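Local coordinates for archaemetzincin (Archaeoglobus fulgidus, PDB 3ZVS), which is a probable zinc metalloprotease of peptidase family M54, with one catalytic and one apparently structural zinc ion and a natural substrate that is still unknown, at residues Glu105-Arg108 / Glu109-Lys113; Ser52-Ile55 / Leu56-Leu59. All blocks are in the same frame, centred on the assembly; numbering follows the deposited sequence.

Contact 1 of 2, residues Glu105-Arg108 / Glu109-Lys113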
loop_
_atom_site.group_PDB
_atom_site.type_symbol
_atom_site.label_atom_id
_atom_site.label_comp_id
_atom_site.label_asym_id
_atom_site.label_seq_id
_atom_site.Cartn_x
_atom_site.Cartn_y
_atom_site.Cartn_z
ATOM N N GLU A 105 13.783 -2.211 -11.504
ATOM C CA GLU A 105 13.953 -0.991 -10.765
ATOM C C GLU A 105 12.660 -0.155 -10.800
ATOM O O GLU A 105 12.304 0.461 -9.819
ATOM C CB GLU A 105 15.175 -0.202 -11.286
ATOM C CG GLU A 105 15.480 1.050 -10.500
ATOM C CD GLU A 105 15.892 0.839 -9.075
ATOM O OE1 GLU A 105 16.263 -0.297 -8.703
ATOM O OE2 GLU A 105 15.874 1.852 -8.322
ATOM N N LEU A 106 11.964 -0.169 -11.926
ATOM C CA LEU A 106 10.698 0.540 -12.029
ATOM C C LEU A 106 9.671 -0.126 -11.123
ATOM O O LEU A 106 8.905 0.554 -10.452
ATOM C CB LEU A 106 10.218 0.562 -13.473
ATOM C CG LEU A 106 8.899 1.289 -13.765
ATOM C CD1 LEU A 106 9.037 2.758 -13.395
ATOM C CD2 LEU A 106 8.471 1.130 -15.204
ATOM N N TYR A 107 9.669 -1.459 -11.097
ATOM C CA TYR A 107 8.745 -2.173 -10.214
ATOM C C TYR A 107 8.994 -1.763 -8.781
ATOM O O TYR A 107 8.068 -1.431 -8.031
ATOM C CB TYR A 107 8.955 -3.662 -10.358
ATOM C CG TYR A 107 8.010 -4.490 -9.503
ATOM C CD1 TYR A 107 6.647 -4.517 -9.762
ATOM C CD2 TYR A 107 8.498 -5.275 -8.470
ATOM C CE1 TYR A 107 5.814 -5.307 -8.977
ATOM C CE2 TYR A 107 7.649 -6.079 -7.699
ATOM C CZ TYR A 107 6.317 -6.071 -7.975
ATOM O OH TYR A 107 5.433 -6.874 -7.238
ATOM N N ARG A 108 10.262 -1.742 -8.376
ATOM C CA ARG A 108 10.610 -1.366 -7.029
ATOM C C ARG A 108 10.107 0.047 -6.704
ATOM O O ARG A 108 9.560 0.302 -5.648
ATOM C CB ARG A 108 12.128 -1.439 -6.855
ATOM C CG ARG A 108 12.555 -1.233 -5.460
ATOM C CD ARG A 108 14.054 -0.993 -5.356
ATOM N NE ARG A 108 14.475 -1.116 -3.970
ATOM C CZ ARG A 108 14.431 -0.124 -3.094
ATOM N NH1 ARG A 108 14.016 1.083 -3.471
ATOM N NH2 ARG A 108 14.816 -0.353 -1.834
ATOM N N GLU A 109 10.333 0.975 -7.623
ATOM C CA GLU A 109 9.930 2.348 -7.414
ATOM C C GLU A 109 8.407 2.448 -7.242
ATOM O O GLU A 109 7.904 3.162 -6.365
ATOM C CB GLU A 109 10.387 3.159 -8.617
ATOM C CG GLU A 109 10.056 4.595 -8.493
ATOM C CD GLU A 109 10.500 5.415 -9.690
ATOM O OE1 GLU A 109 10.169 5.058 -10.835
ATOM O OE2 GLU A 109 11.125 6.470 -9.453
ATOM N N ARG A 110 7.671 1.703 -8.054
ATOM C CA ARG A 110 6.215 1.696 -7.954
ATOM C C ARG A 110 5.762 1.129 -6.609
ATOM O O ARG A 110 4.835 1.647 -5.989
ATOM C CB ARG A 110 5.626 0.822 -9.037
ATOM C CG ARG A 110 5.737 1.422 -10.435
ATOM C CD ARG A 110 5.306 0.434 -11.474
ATOM N NE ARG A 110 5.248 1.038 -12.800
ATOM C CZ ARG A 110 4.790 0.418 -13.880
ATOM N NH1 ARG A 110 4.398 -0.844 -13.828
ATOM N NH2 ARG A 110 4.744 1.058 -15.034
ATOM N N VAL A 111 6.394 0.049 -6.169
ATOM C CA VAL A 111 6.028 -0.542 -4.893
ATOM C C VAL A 111 6.196 0.458 -3.747
ATOM O O VAL A 111 5.324 0.602 -2.884
ATOM C CB VAL A 111 6.844 -1.815 -4.638
ATOM C CG1 VAL A 111 6.662 -2.291 -3.213
ATOM C CG2 VAL A 111 6.452 -2.893 -5.616
ATOM N N VAL A 112 7.352 1.129 -3.695
ATOM C CA VAL A 112 7.587 2.095 -2.637
ATOM C C VAL A 112 6.560 3.244 -2.723
ATOM O O VAL A 112 5.956 3.614 -1.694
ATOM C CB VAL A 112 9.026 2.628 -2.641
ATOM C CG1 VAL A 112 9.191 3.653 -1.556
ATOM C CG2 VAL A 112 10.015 1.482 -2.476
ATOM N N LYS A 113 6.352 3.808 -3.917
ATOM C CA LYS A 113 5.382 4.903 -4.082
ATOM C C LYS A 113 4.014 4.525 -3.534
ATOM O O LYS A 113 3.398 5.282 -2.801
ATOM C CB LYS A 113 5.220 5.294 -5.558
ATOM C CG LYS A 113 6.361 6.072 -6.159
ATOM C CD LYS A 113 6.093 6.353 -7.618
ATOM C CE LYS A 113 7.226 7.194 -8.211
ATOM N NZ LYS A 113 7.006 7.301 -9.661
#
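Successive turns of one alpha-helix meet here: L106, Y107 and R108 pack against R110, V111 and V112 near the start of helix 104-122. Four i to i+4 backbone hydrogen bonds tie the turns, E109 N to E105 O, R110 N to L106 O, V111 N to Y107 O and V112 N to R108 O; the last is the straightest, at 170°. Y107 and V111 form a CH-pi contact, in which V111 CG2 stands 4.0 Å from the centroid of the Y107 ring, over the middle of one face. V111 CG2 lies anti to its own carbonyl carbon, which turns this methyl back toward the preceding turn. The helix is the one that carries the HExxH zinc-binding motif of the metzincins, with H117, E118 and H121 further along it. On another flank L106 and R110 pair: L106 CD2 sits over one face of the R110 guanidinium, 3.7 Å from NH2. The R110 chain is extended from CG to NE, and its buried head makes a salt bridge with D144 and donates from NH1 to L99 O. Replacing this arginine by an alanine would probably leave the D144 carboxylate without this charge partner and L106 CD2 without the flat group it lies over. L106 CD1 also touches E109 OE1 at 3.6 Å. R108 and V112 run side by side, V112 CG2 lying 4.1 Å from R108 NH1 at an oblique angle to the guanidinium, and both side chains rest on V17 of helix 12-26.

Contact 2 of 2, residues Ser52-Ile55 / Leu56-Leu59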
loop_
_atom_site.group_PDB
_atom_site.type_symbol
_atom_site.label_atom_id
_atom_site.label_comp_id
_atom_site.label_asym_id
_atom_site.label_seq_id
_atom_site.Cartn_x
_atom_site.Cartn_y
_atom_site.Cartn_z
ATOM N N SER A 52 -10.451 -5.767 -0.886
ATOM C CA SER A 52 -9.573 -5.033 -0.006
ATOM C C SER A 52 -10.142 -4.676 1.348
ATOM O O SER A 52 -9.416 -4.675 2.364
ATOM C CB SER A 52 -9.117 -3.741 -0.730
ATOM O OG SER A 52 -10.207 -2.886 -1.047
ATOM N N THR A 53 -11.461 -4.403 1.384
ATOM C CA THR A 53 -12.130 -4.031 2.622
ATOM C C THR A 53 -12.137 -5.216 3.589
ATOM O O THR A 53 -11.905 -5.071 4.778
ATOM C CB THR A 53 -13.555 -3.573 2.328
ATOM O OG1 THR A 53 -13.536 -2.689 1.202
ATOM C CG2 THR A 53 -14.165 -2.858 3.529
ATOM N N CYS A 54 -12.399 -6.386 3.028
ATOM C CA CYS A 54 -12.315 -7.645 3.745
ATOM C C CYS A 54 -10.909 -7.819 4.347
ATOM O O CYS A 54 -10.775 -8.120 5.538
ATOM C CB CYS A 54 -12.697 -8.770 2.781
ATOM S SG CYS A 54 -12.806 -10.432 3.472
ATOM N N ILE A 55 -9.866 -7.645 3.531
ATOM C CA ILE A 55 -8.496 -7.806 4.007
ATOM C C ILE A 55 -8.206 -6.847 5.151
ATOM O O ILE A 55 -7.655 -7.240 6.175
ATOM C CB ILE A 55 -7.496 -7.584 2.879
ATOM C CG1 ILE A 55 -7.638 -8.699 1.829
ATOM C CG2 ILE A 55 -6.082 -7.532 3.422
ATOM C CD1 ILE A 55 -6.883 -8.406 0.555
ATOM N N LEU A 56 -8.592 -5.599 5.002
ATOM C CA LEU A 56 -8.373 -4.623 6.079
ATOM C C LEU A 56 -8.944 -5.071 7.418
ATOM O O LEU A 56 -8.331 -4.928 8.456
ATOM C CB LEU A 56 -9.022 -3.273 5.764
ATOM C CG LEU A 56 -8.361 -2.334 4.806
ATOM C CD1 LEU A 56 -9.130 -1.027 4.738
ATOM C CD2 LEU A 56 -6.935 -2.068 5.252
ATOM N N ARG A 57 -10.174 -5.599 7.382
ATOM C CA ARG A 57 -10.862 -5.999 8.604
ATOM C C ARG A 57 -10.095 -7.045 9.368
ATOM O O ARG A 57 -10.207 -7.151 10.582
ATOM C CB ARG A 57 -12.250 -6.573 8.269
ATOM C CG ARG A 57 -13.374 -5.579 8.374
ATOM C CD ARG A 57 -14.749 -6.291 8.464
ATOM N NE ARG A 57 -14.909 -7.307 7.431
ATOM C CZ ARG A 57 -15.291 -7.035 6.184
ATOM N NH1 ARG A 57 -15.512 -5.794 5.804
ATOM N NH2 ARG A 57 -15.383 -8.025 5.332
ATOM N N MET A 58 -9.316 -7.866 8.663
ATOM C CA MET A 58 -8.634 -8.997 9.269
ATOM C C MET A 58 -7.232 -8.619 9.817
ATOM O O MET A 58 -6.599 -9.372 10.574
ATOM C CB MET A 58 -8.621 -10.144 8.239
ATOM C CG MET A 58 -10.056 -10.689 7.910
ATOM S SD MET A 58 -10.286 -11.988 6.600
ATOM C CE MET A 58 -9.653 -13.412 7.448
ATOM N N LEU A 59 -6.757 -7.421 9.478
ATOM C CA LEU A 59 -5.490 -6.954 9.994
ATOM C C LEU A 59 -5.664 -6.501 11.438
ATOM O O LEU A 59 -6.749 -6.059 11.817
ATOM C CB LEU A 59 -4.991 -5.788 9.126
ATOM C CG LEU A 59 -4.530 -6.186 7.725
ATOM C CD1 LEU A 59 -4.238 -4.943 6.889
ATOM C CD2 LEU A 59 -3.303 -7.101 7.770
#
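The short helix 52-58, which follows strand 49-51 and carries C54 of the C42-C54 disulfide, is built from these two turns. Its first turn is regular: L56 N bonds to S52 O at 2.9 Å and R57 N to T53 O at 3.2 Å. Toward the C-terminal end the i to i+4 pattern weakens. M58 N bonds to I55 O at 3.1 Å, a 3-10-like i to i+3 link whose donor stands 59° out of the carbonyl plane, and makes just a weak bond to C54 O. I55 O also takes a weak bond from L59 N, so this one carbonyl receives two amides near the C-terminal end. One flank is buried: I55 and L56 both reach V93 of strand 91-95, and I55 also touches I73. At the N-terminal end the hydroxyls of S52 and T53 both hydrogen-bond to E84 OE1, linking the helix to strand 83-85. M58 packs beside C42, the disulfide partner of C54. The outer flank belongs to R57, whose exposed chain bends at chi3 (-49°) and folds its head back over the preceding turn. One guanidinium face thereby covers T53 O, which lies 3.8 Å from its plane and offset toward the rim, and C54 CA, which is 3.5 Å from R57 NH2. The methyl of T53 meets the same head at its other terminal nitrogen, with T53 CG2 4.0 Å from R57 NH1.

Overall arrangement
Contact 2 (52-59) comes first along the chain and closes before contact 1 (105-113) opens; both belong to the same M54 peptidase chain. Their centres are 24 Å apart, on opposite sides of the chain's centre, and their nearest atoms are about 15 Å apart. Each occupies its own helix, 52-58 and 104-122, with strands 65-69, 83-85 and 91-95 of the five-stranded mixed sheet coming between them in sequence. Helix 104-122 runs on from contact 1 to supply H117 and H121 to the catalytic zinc ion. Helix 52-58 comes near that site from elsewhere in the fold: the L56 side chain is about 7 Å from that of E118, without touching the motif residues.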